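Side-chain contacts in BIFUNCTIONAL PROTEIN Proline utilization A (PutA) (Corynebacterium freiburgense, PDB 5UX5), which probably catalyses the two-step oxidation of proline to glutamate, using an FAD-dependent proline dehydrogenase and an NAD-dependent aldehyde dehydrogenase carried on one chain: residues L678-K683 with E1030-N1035; W890-V895 with P1011-I1016; G1042-L1045 with R1050-L1053. One frame throughout, in Å; residues are numbered along the deposited sequence.

Interaction 1: residues L678-K683 with E1030-N1035. With NAD (nicotinamide-adenine-dinucleotide), chain F.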
# COMPACT_ATOMS: atom_id res chain seq x y z
N LEU A 678 -29.02 15.74 -7.82
CA LEU A 678 -30.04 16.27 -6.92
C LEU A 678 -29.69 17.69 -6.48
O LEU A 678 -30.47 18.62 -6.68
CB LEU A 678 -30.16 15.35 -5.71
CG LEU A 678 -31.20 15.75 -4.67
CD1 LEU A 678 -32.58 15.42 -5.17
CD2 LEU A 678 -30.89 15.04 -3.39
N PHE A 679 -28.50 17.85 -5.88
CA PHE A 679 -28.06 19.16 -5.39
C PHE A 679 -28.12 20.19 -6.50
O PHE A 679 -28.68 21.28 -6.34
CB PHE A 679 -26.63 19.08 -4.83
CG PHE A 679 -26.48 18.28 -3.54
CD1 PHE A 679 -27.57 17.70 -2.92
CD2 PHE A 679 -25.23 18.13 -2.96
CE1 PHE A 679 -27.42 16.98 -1.72
CE2 PHE A 679 -25.06 17.42 -1.77
CZ PHE A 679 -26.16 16.84 -1.15
N ARG A 680 -27.54 19.85 -7.66
CA ARG A 680 -27.43 20.82 -8.73
C ARG A 680 -28.81 21.21 -9.26
O ARG A 680 -29.05 22.37 -9.58
CB ARG A 680 -26.54 20.26 -9.84
CG ARG A 680 -25.10 19.95 -9.44
CD ARG A 680 -24.36 19.38 -10.62
NE ARG A 680 -24.00 20.40 -11.62
CZ ARG A 680 -23.46 20.13 -12.81
NH1 ARG A 680 -23.23 18.88 -13.19
NH2 ARG A 680 -23.13 21.12 -13.62
N GLY A 681 -29.74 20.26 -9.30
CA GLY A 681 -31.12 20.59 -9.65
C GLY A 681 -31.68 21.75 -8.85
O GLY A 681 -32.49 22.52 -9.36
N TRP A 682 -31.30 21.86 -7.57
CA TRP A 682 -31.77 22.93 -6.70
C TRP A 682 -31.14 24.28 -7.01
O TRP A 682 -31.67 25.31 -6.56
CB TRP A 682 -31.48 22.63 -5.24
CG TRP A 682 -32.10 21.41 -4.74
CD1 TRP A 682 -33.22 20.84 -5.19
CD2 TRP A 682 -31.62 20.58 -3.66
NE1 TRP A 682 -33.50 19.70 -4.48
CE2 TRP A 682 -32.54 19.52 -3.53
CE3 TRP A 682 -30.51 20.64 -2.81
CZ2 TRP A 682 -32.38 18.51 -2.58
CZ3 TRP A 682 -30.35 19.64 -1.86
CH2 TRP A 682 -31.29 18.59 -1.76
N LYS A 683 -30.02 24.30 -7.74
CA LYS A 683 -29.34 25.55 -8.09
C LYS A 683 -28.39 25.26 -9.24
O LYS A 683 -27.18 25.09 -9.03
CB LYS A 683 -28.60 26.12 -6.86
CG LYS A 683 -27.62 27.27 -7.11
CD LYS A 683 -27.02 27.76 -5.78
CE LYS A 683 -25.72 28.57 -6.01
NZ LYS A 683 -25.11 28.97 -4.71
N GLU A 1030 -29.59 23.33 -16.76
CA GLU A 1030 -30.50 22.31 -16.21
C GLU A 1030 -30.21 20.95 -16.78
O GLU A 1030 -30.33 19.93 -16.08
CB GLU A 1030 -31.95 22.66 -16.49
CG GLU A 1030 -32.48 23.78 -15.65
CD GLU A 1030 -33.80 24.33 -16.20
OE1 GLU A 1030 -34.15 24.00 -17.35
OE2 GLU A 1030 -34.48 25.08 -15.46
N TRP A 1031 -29.85 20.89 -18.06
CA TRP A 1031 -29.54 19.60 -18.64
C TRP A 1031 -28.21 19.09 -18.13
O TRP A 1031 -28.08 17.90 -17.82
CB TRP A 1031 -29.54 19.67 -20.15
CG TRP A 1031 -30.90 19.84 -20.74
CD1 TRP A 1031 -32.06 20.09 -20.06
CD2 TRP A 1031 -31.26 19.74 -22.12
NE1 TRP A 1031 -33.11 20.17 -20.94
CE2 TRP A 1031 -32.65 19.95 -22.21
CE3 TRP A 1031 -30.53 19.49 -23.29
CZ2 TRP A 1031 -33.33 19.92 -23.43
CZ3 TRP A 1031 -31.20 19.46 -24.49
CH2 TRP A 1031 -32.59 19.67 -24.55
N ALA A 1032 -27.23 19.98 -17.99
CA ALA A 1032 -25.92 19.60 -17.45
C ALA A 1032 -26.06 19.03 -16.04
O ALA A 1032 -25.31 18.12 -15.67
CB ALA A 1032 -24.96 20.79 -17.44
N ALA A 1033 -26.98 19.57 -15.24
CA ALA A 1033 -27.17 19.07 -13.88
C ALA A 1033 -27.75 17.67 -13.88
O ALA A 1033 -27.43 16.87 -12.99
CB ALA A 1033 -28.06 20.00 -13.08
N LEU A 1034 -28.57 17.34 -14.88
CA LEU A 1034 -29.15 16.01 -14.97
C LEU A 1034 -28.12 14.97 -15.39
O LEU A 1034 -28.10 13.87 -14.85
CB LEU A 1034 -30.31 16.01 -15.95
CG LEU A 1034 -31.56 16.70 -15.44
CD1 LEU A 1034 -32.54 16.94 -16.58
CD2 LEU A 1034 -32.16 15.86 -14.37
N ASN A 1035 -27.25 15.28 -16.35
CA ASN A 1035 -26.32 14.28 -16.85
C ASN A 1035 -24.87 14.53 -16.43
O ASN A 1035 -23.96 13.98 -17.06
CB ASN A 1035 -26.44 14.15 -18.37
CG ASN A 1035 -25.92 15.37 -19.14
OD1 ASN A 1035 -25.19 16.21 -18.62
ND2 ASN A 1035 -26.30 15.45 -20.41
PA NAD F . -24.88 10.32 -0.66
O1A NAD F . -24.37 10.56 -2.12
O2A NAD F . -26.43 10.12 -0.66
O5B NAD F . -24.57 11.58 0.23
C5B NAD F . -23.28 11.96 0.62
C4B NAD F . -23.33 13.24 1.46
O4B NAD F . -24.29 14.19 0.99
C3B NAD F . -23.62 12.94 2.90
O3B NAD F . -23.03 13.86 3.74
C2B NAD F . -25.09 13.05 2.84
O2B NAD F . -25.72 13.07 4.08
C1B NAD F . -25.26 14.29 2.02
N9A NAD F . -26.61 14.43 1.49
C8A NAD F . -27.26 13.58 0.62
N7A NAD F . -28.50 14.04 0.36
C5A NAD F . -28.72 15.23 1.07
C6A NAD F . -29.77 16.14 1.18
N6A NAD F . -31.02 15.95 0.49
N1A NAD F . -29.63 17.22 1.96
C2A NAD F . -28.48 17.46 2.65
N3A NAD F . -27.43 16.60 2.56
C4A NAD F . -27.52 15.50 1.79
O3 NAD F . -24.05 9.07 -0.11
PN NAD F . -24.53 7.87 0.85
O1N NAD F . -26.01 7.85 1.15
O2N NAD F . -23.91 8.09 2.20
O5D NAD F . -24.03 6.52 0.12
C5D NAD F . -24.53 6.26 -1.18
C4D NAD F . -23.61 5.52 -2.15
O4D NAD F . -22.41 6.18 -2.48
C3D NAD F . -23.13 4.16 -1.75
O3D NAD F . -24.12 3.21 -1.63
C2D NAD F . -22.29 3.90 -2.94
O2D NAD F . -23.04 3.21 -3.88
C1D NAD F . -21.83 5.26 -3.39
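With CG anti to the carbonyl carbon (chi1 -61°) and a bend at chi3 (75°), Arg680 sends its side chain off helix 673-682 toward Ala1033, and the guanidinium comes to lie over the backbone of helix 1026-1035. One face of the group rests on Ala1033 CA, which stands 3.9 Å above its plane, while the methyl of Ala1033 packs at the root of the side chain, 3.6 Å from Arg680 CB. The arginine thus runs along Ala1033 from CB to the guanidinium. The head of the chain reaches Ala1032, where Arg680 NH1 is 3.3 Å from Ala1032 O, but the angle is poor and this counts as packing with some electrostatic attraction. The sounder polar partner of NH1 is the carbonyl oxygen of Ser1037, so the buried guanidinium is anchored to the chain just after helix 1026-1035. Gly681 completes the interface, its N 4.1 Å from Ala1033 CB.

The two helix segments run almost antiparallel, with axes 8.4 Å apart. Helix 673-682 belongs to the Rossmann-type NAD domain of the aldehyde dehydrogenase fold; helix 1026-1035 follows strand 1015-1018 in the chain and leads to strand 1038-1040, which pairs with that strand in parallel. One helix therefore serves two neighbours, because residues flanking Arg680 turn to the cofactor. The edge of the Phe679 ring meets the adenine, with CZ 3.5 Å from NAD C4A. Beside it the edge of the Trp682 indole brings CH2 to 3.5 Å from NAD N6A, and Leu678 CD2 adds a looser touch to the same amino group. Phe679 and Trp682 are backed by Met659 of helix 653-659, and Arg656 from that helix makes a cation-pi contact with the Trp682 indole.

Interaction 2: residues W890-V895 with P1011-I1016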
# COMPACT_ATOMS: atom_id res chain seq x y z
N TRP A 890 -12.51 10.12 -14.32
CA TRP A 890 -13.11 10.59 -15.55
C TRP A 890 -14.54 10.07 -15.64
O TRP A 890 -14.99 9.27 -14.80
CB TRP A 890 -12.28 10.13 -16.75
CG TRP A 890 -10.83 10.58 -16.74
CD1 TRP A 890 -10.27 11.48 -15.90
CD2 TRP A 890 -9.78 10.17 -17.66
NE1 TRP A 890 -8.93 11.66 -16.21
CE2 TRP A 890 -8.61 10.87 -17.28
CE3 TRP A 890 -9.71 9.28 -18.73
CZ2 TRP A 890 -7.40 10.70 -17.93
CZ3 TRP A 890 -8.51 9.13 -19.39
CH2 TRP A 890 -7.37 9.84 -18.99
N LYS A 891 -15.28 10.52 -16.65
CA LYS A 891 -16.61 9.99 -17.02
C LYS A 891 -17.58 10.12 -15.85
O LYS A 891 -17.71 11.21 -15.27
CB LYS A 891 -16.41 8.57 -17.54
CG LYS A 891 -15.55 8.48 -18.79
CD LYS A 891 -15.26 7.04 -19.14
CE LYS A 891 -14.43 6.97 -20.40
NZ LYS A 891 -13.95 5.60 -20.73
N ASN A 892 -18.31 9.07 -15.48
CA ASN A 892 -19.30 9.21 -14.41
C ASN A 892 -18.66 9.26 -13.04
O ASN A 892 -19.38 9.45 -12.05
CB ASN A 892 -20.31 8.06 -14.45
CG ASN A 892 -21.53 8.31 -13.55
OD1 ASN A 892 -22.01 7.38 -12.88
ND2 ASN A 892 -22.04 9.54 -13.52
N SER A 893 -17.34 9.14 -12.95
CA SER A 893 -16.70 9.14 -11.65
C SER A 893 -16.53 10.54 -11.09
O SER A 893 -16.30 10.69 -9.89
CB SER A 893 -15.36 8.41 -11.74
OG SER A 893 -15.53 7.14 -12.38
N SER A 894 -16.65 11.58 -11.91
CA SER A 894 -16.39 12.94 -11.47
C SER A 894 -17.47 13.89 -12.00
O SER A 894 -18.05 13.68 -13.08
CB SER A 894 -15.00 13.36 -11.93
OG SER A 894 -14.79 14.76 -11.77
N VAL A 895 -17.77 14.91 -11.21
CA VAL A 895 -18.56 16.06 -11.65
C VAL A 895 -17.73 17.31 -11.44
O VAL A 895 -17.18 17.51 -10.35
CB VAL A 895 -19.90 16.19 -10.89
CG1 VAL A 895 -20.59 17.48 -11.31
CG2 VAL A 895 -20.80 15.01 -11.14
N PRO A 1011 -23.68 14.77 -24.55
CA PRO A 1011 -23.59 13.51 -23.81
C PRO A 1011 -23.39 13.74 -22.32
O PRO A 1011 -23.00 14.84 -21.90
CB PRO A 1011 -22.35 12.83 -24.42
CG PRO A 1011 -22.02 13.58 -25.63
CD PRO A 1011 -22.52 14.96 -25.43
N PRO A 1012 -23.63 12.73 -21.49
CA PRO A 1012 -23.29 12.87 -20.07
C PRO A 1012 -21.80 13.14 -19.89
O PRO A 1012 -20.95 12.62 -20.63
CB PRO A 1012 -23.70 11.51 -19.47
CG PRO A 1012 -24.79 10.99 -20.40
CD PRO A 1012 -24.41 11.50 -21.78
N HIS A 1013 -21.49 13.96 -18.88
CA HIS A 1013 -20.13 14.30 -18.44
C HIS A 1013 -19.36 15.16 -19.44
O HIS A 1013 -18.12 15.20 -19.41
CB HIS A 1013 -19.36 13.03 -18.09
CG HIS A 1013 -20.17 12.08 -17.27
ND1 HIS A 1013 -20.62 10.87 -17.76
CD2 HIS A 1013 -20.72 12.22 -16.04
CE1 HIS A 1013 -21.37 10.28 -16.84
NE2 HIS A 1013 -21.45 11.09 -15.80
N SER A 1014 -20.07 15.89 -20.29
CA SER A 1014 -19.44 16.81 -21.20
C SER A 1014 -18.92 18.04 -20.46
O SER A 1014 -19.37 18.38 -19.35
CB SER A 1014 -20.42 17.23 -22.29
OG SER A 1014 -20.90 16.10 -22.95
N ARG A 1015 -17.98 18.72 -21.09
CA ARG A 1015 -17.54 20.04 -20.66
C ARG A 1015 -18.04 21.05 -21.68
O ARG A 1015 -17.88 20.84 -22.89
CB ARG A 1015 -16.01 20.10 -20.54
CG ARG A 1015 -15.36 19.40 -19.36
CD ARG A 1015 -13.86 19.54 -19.42
NE ARG A 1015 -13.15 18.75 -18.41
CZ ARG A 1015 -11.82 18.63 -18.35
NH1 ARG A 1015 -11.05 19.22 -19.25
NH2 ARG A 1015 -11.25 17.91 -17.40
N ILE A 1016 -18.66 22.12 -21.21
CA ILE A 1016 -19.27 23.12 -22.09
C ILE A 1016 -18.64 24.46 -21.76
O ILE A 1016 -18.75 24.93 -20.62
CB ILE A 1016 -20.80 23.17 -21.93
CG1 ILE A 1016 -21.40 21.81 -22.24
CG2 ILE A 1016 -21.38 24.14 -22.83
CD1 ILE A 1016 -22.67 21.55 -21.47
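A turn-to-loop contact, in which the imidazole of His1013 lies against the peptide joining Lys891 and Asn892, links the aldehyde dehydrogenase core to the C-terminal region near the protein surface. Two features pin the ring. The first is a hydrogen bond of 2.8 Å from Asn892 ND2 to His1013 NE2, moderately bent at 148° and tilted out of both the amide and the ring planes, which stand 47° apart. Since NE2 accepts, the ring proton probably resides on ND1. The second is contact with one face: Asn892 CA makes a CH-pi approach 3.5 Å from the ring centroid, and on that same face Lys891 O lies 3.2 Å above the ring plane, toward the rim. Asn892 can do both because its CG is anti to the backbone N (chi1 -168°), which carries the amide past the NE2 corner while CA stays over the ring.

The residues from Trp890 to Ser893 form a type II' beta turn, closed by Ser893 N to Trp890 O at 3.0 Å, and lie in the PFGGxKxS sequence typical of aldehyde dehydrogenases. The turn is a crossing point of the fold: strand 890-891 pairs weakly with strand 845-852 of the catalytic domain, whereas strand 894-895 pairs with strand 687-691 of the NAD domain. Lys891 turns its CB away from the histidine segment, and its ammonium forms a salt bridge with Glu867. On the C-terminal side, Pro1011 to Ser1014 make a type II turn with His1013 at its third position in a left-handed helical conformation, which directs the ring toward Asn892. Ser1014 OG donates to Pro1011 O at 2.7 Å, from above the carbonyl plane, bracing this turn just ahead of strand 1015-1018.

Interaction 3: residues G1042-L1045 with R1050-L1053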
# COMPACT_ATOMS: atom_id res chain seq x y z
N GLY A 1042 -16.84 31.10 -16.75
CA GLY A 1042 -16.02 32.26 -16.47
C GLY A 1042 -15.48 32.88 -17.74
O GLY A 1042 -15.59 32.32 -18.85
N PRO A 1043 -14.85 34.05 -17.59
CA PRO A 1043 -14.23 34.71 -18.75
C PRO A 1043 -13.15 33.84 -19.36
O PRO A 1043 -12.47 33.07 -18.68
CB PRO A 1043 -13.64 36.00 -18.18
CG PRO A 1043 -13.73 35.88 -16.68
CD PRO A 1043 -14.34 34.56 -16.31
N VAL A 1044 -13.00 33.95 -20.68
CA VAL A 1044 -11.94 33.26 -21.38
C VAL A 1044 -10.61 33.93 -21.05
O VAL A 1044 -10.44 35.13 -21.30
CB VAL A 1044 -12.20 33.25 -22.89
CG1 VAL A 1044 -11.12 32.50 -23.59
CG2 VAL A 1044 -13.54 32.61 -23.17
N LEU A 1045 -9.67 33.16 -20.51
CA LEU A 1045 -8.40 33.73 -20.06
C LEU A 1045 -7.34 33.60 -21.14
O LEU A 1045 -7.22 32.57 -21.81
CB LEU A 1045 -7.90 33.06 -18.80
CG LEU A 1045 -8.87 33.16 -17.64
CD1 LEU A 1045 -8.20 32.63 -16.37
CD2 LEU A 1045 -9.36 34.57 -17.47
N ARG A 1050 -4.11 28.72 -16.85
CA ARG A 1050 -5.46 28.48 -16.36
C ARG A 1050 -6.39 27.92 -17.43
O ARG A 1050 -7.02 26.89 -17.21
CB ARG A 1050 -6.07 29.76 -15.80
CG ARG A 1050 -5.33 30.40 -14.65
CD ARG A 1050 -5.08 29.46 -13.52
NE ARG A 1050 -6.25 28.65 -13.25
CZ ARG A 1050 -6.22 27.57 -12.48
NH1 ARG A 1050 -5.08 27.19 -11.89
NH2 ARG A 1050 -7.33 26.86 -12.30
N GLU A 1051 -6.44 28.55 -18.61
CA GLU A 1051 -7.46 28.18 -19.60
C GLU A 1051 -7.24 26.78 -20.14
O GLU A 1051 -8.21 26.07 -20.41
CB GLU A 1051 -7.47 29.18 -20.75
CG GLU A 1051 -8.61 29.02 -21.75
CD GLU A 1051 -10.00 29.18 -21.13
OE1 GLU A 1051 -10.85 28.29 -21.38
OE2 GLU A 1051 -10.27 30.21 -20.46
N LEU A 1052 -5.98 26.35 -20.29
CA LEU A 1052 -5.74 25.03 -20.88
C LEU A 1052 -6.23 23.88 -19.99
O LEU A 1052 -6.37 22.75 -20.48
CB LEU A 1052 -4.25 24.86 -21.23
CG LEU A 1052 -3.73 25.68 -22.44
CD1 LEU A 1052 -2.23 25.65 -22.61
CD2 LEU A 1052 -4.36 25.23 -23.73
N LEU A 1053 -6.53 24.13 -18.71
CA LEU A 1053 -7.04 23.04 -17.88
C LEU A 1053 -8.37 22.54 -18.42
O LEU A 1053 -8.69 21.36 -18.32
CB LEU A 1053 -7.15 23.47 -16.40
CG LEU A 1053 -5.83 23.71 -15.64
CD1 LEU A 1053 -5.99 24.29 -14.26
CD2 LEU A 1053 -5.00 22.48 -15.52
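Glu1051 OE2 takes the backbone N-H of Leu1045 in an almost straight hydrogen bond, 3.0 Å long with an angle of 172°, and the same oxygen forms a salt bridge with Arg1017 NH2. The N-H arrives on the anti side of the carboxylate, 26° out of its plane. The other oxygen, OE1, is hydrogen-bonded to His1054 ND1, so the group has partners on both oxygens, which should limit its rotation and probably helps to keep it ionised in its buried position. The side chain gets there by leaving the helix with CG anti to the backbone N (chi1 -172°) and then bending at chi2, which sets OE2 against the Leu1045 N-H. On its way Glu1051 CB passes 3.6 Å from Leu1045 O, an oxygen that accepts from Arg989 NE. Val1044 passes Glu1051 OE2 with its CA at 3.6 Å and, more loosely, with CG1.

Beside these polar bonds is one aliphatic contact. Leu1045 and Arg1050 lie side by side and point the same way, with Leu1045 CD1 3.6 Å from Arg1050 CB; bends at chi2 and chi3 within the aliphatic portion of the arginine lead its charged end away, to a cation-pi contact with Trp913. Arg1017 also binds the carbonyls of Gly1042 and Pro1043, so a single arginine ties the loop to the acid of the helix. The whole forms a compact connection between strand 1038-1040 and helix 1048-1051, with helix 984-997 meeting Val1044 and Glu1051, strand 911-915 meeting Leu1045, and helix 936-953 packing against Leu1052 and Leu1053.

How the interactions relate
Interactions 1 and 2 are neighbours, their centres 13 Å apart, and join the aldehyde dehydrogenase part to the same C-terminal region. They meet directly: Asn1035 O is 3.1 Å from His1013 N, a probable hydrogen bond, and Arg680 NH1 packs 3.5 Å from Val895 CG1. Ser1037 bridges them as well, its OG hydrogen-bonded to Asn1035 OD1 and to Ser1014 N. Interaction 1 borders the NAD adenine, whereas the side chain of Asn892 in interaction 2 is about 10 Å from the cofactor. Interaction 3, internal to the C-terminal region, touches interaction 2 where Arg1015 NH1 packs 3.3 Å from Leu1053 O, but remains about 12 Å from interaction 1 at the nearest atoms.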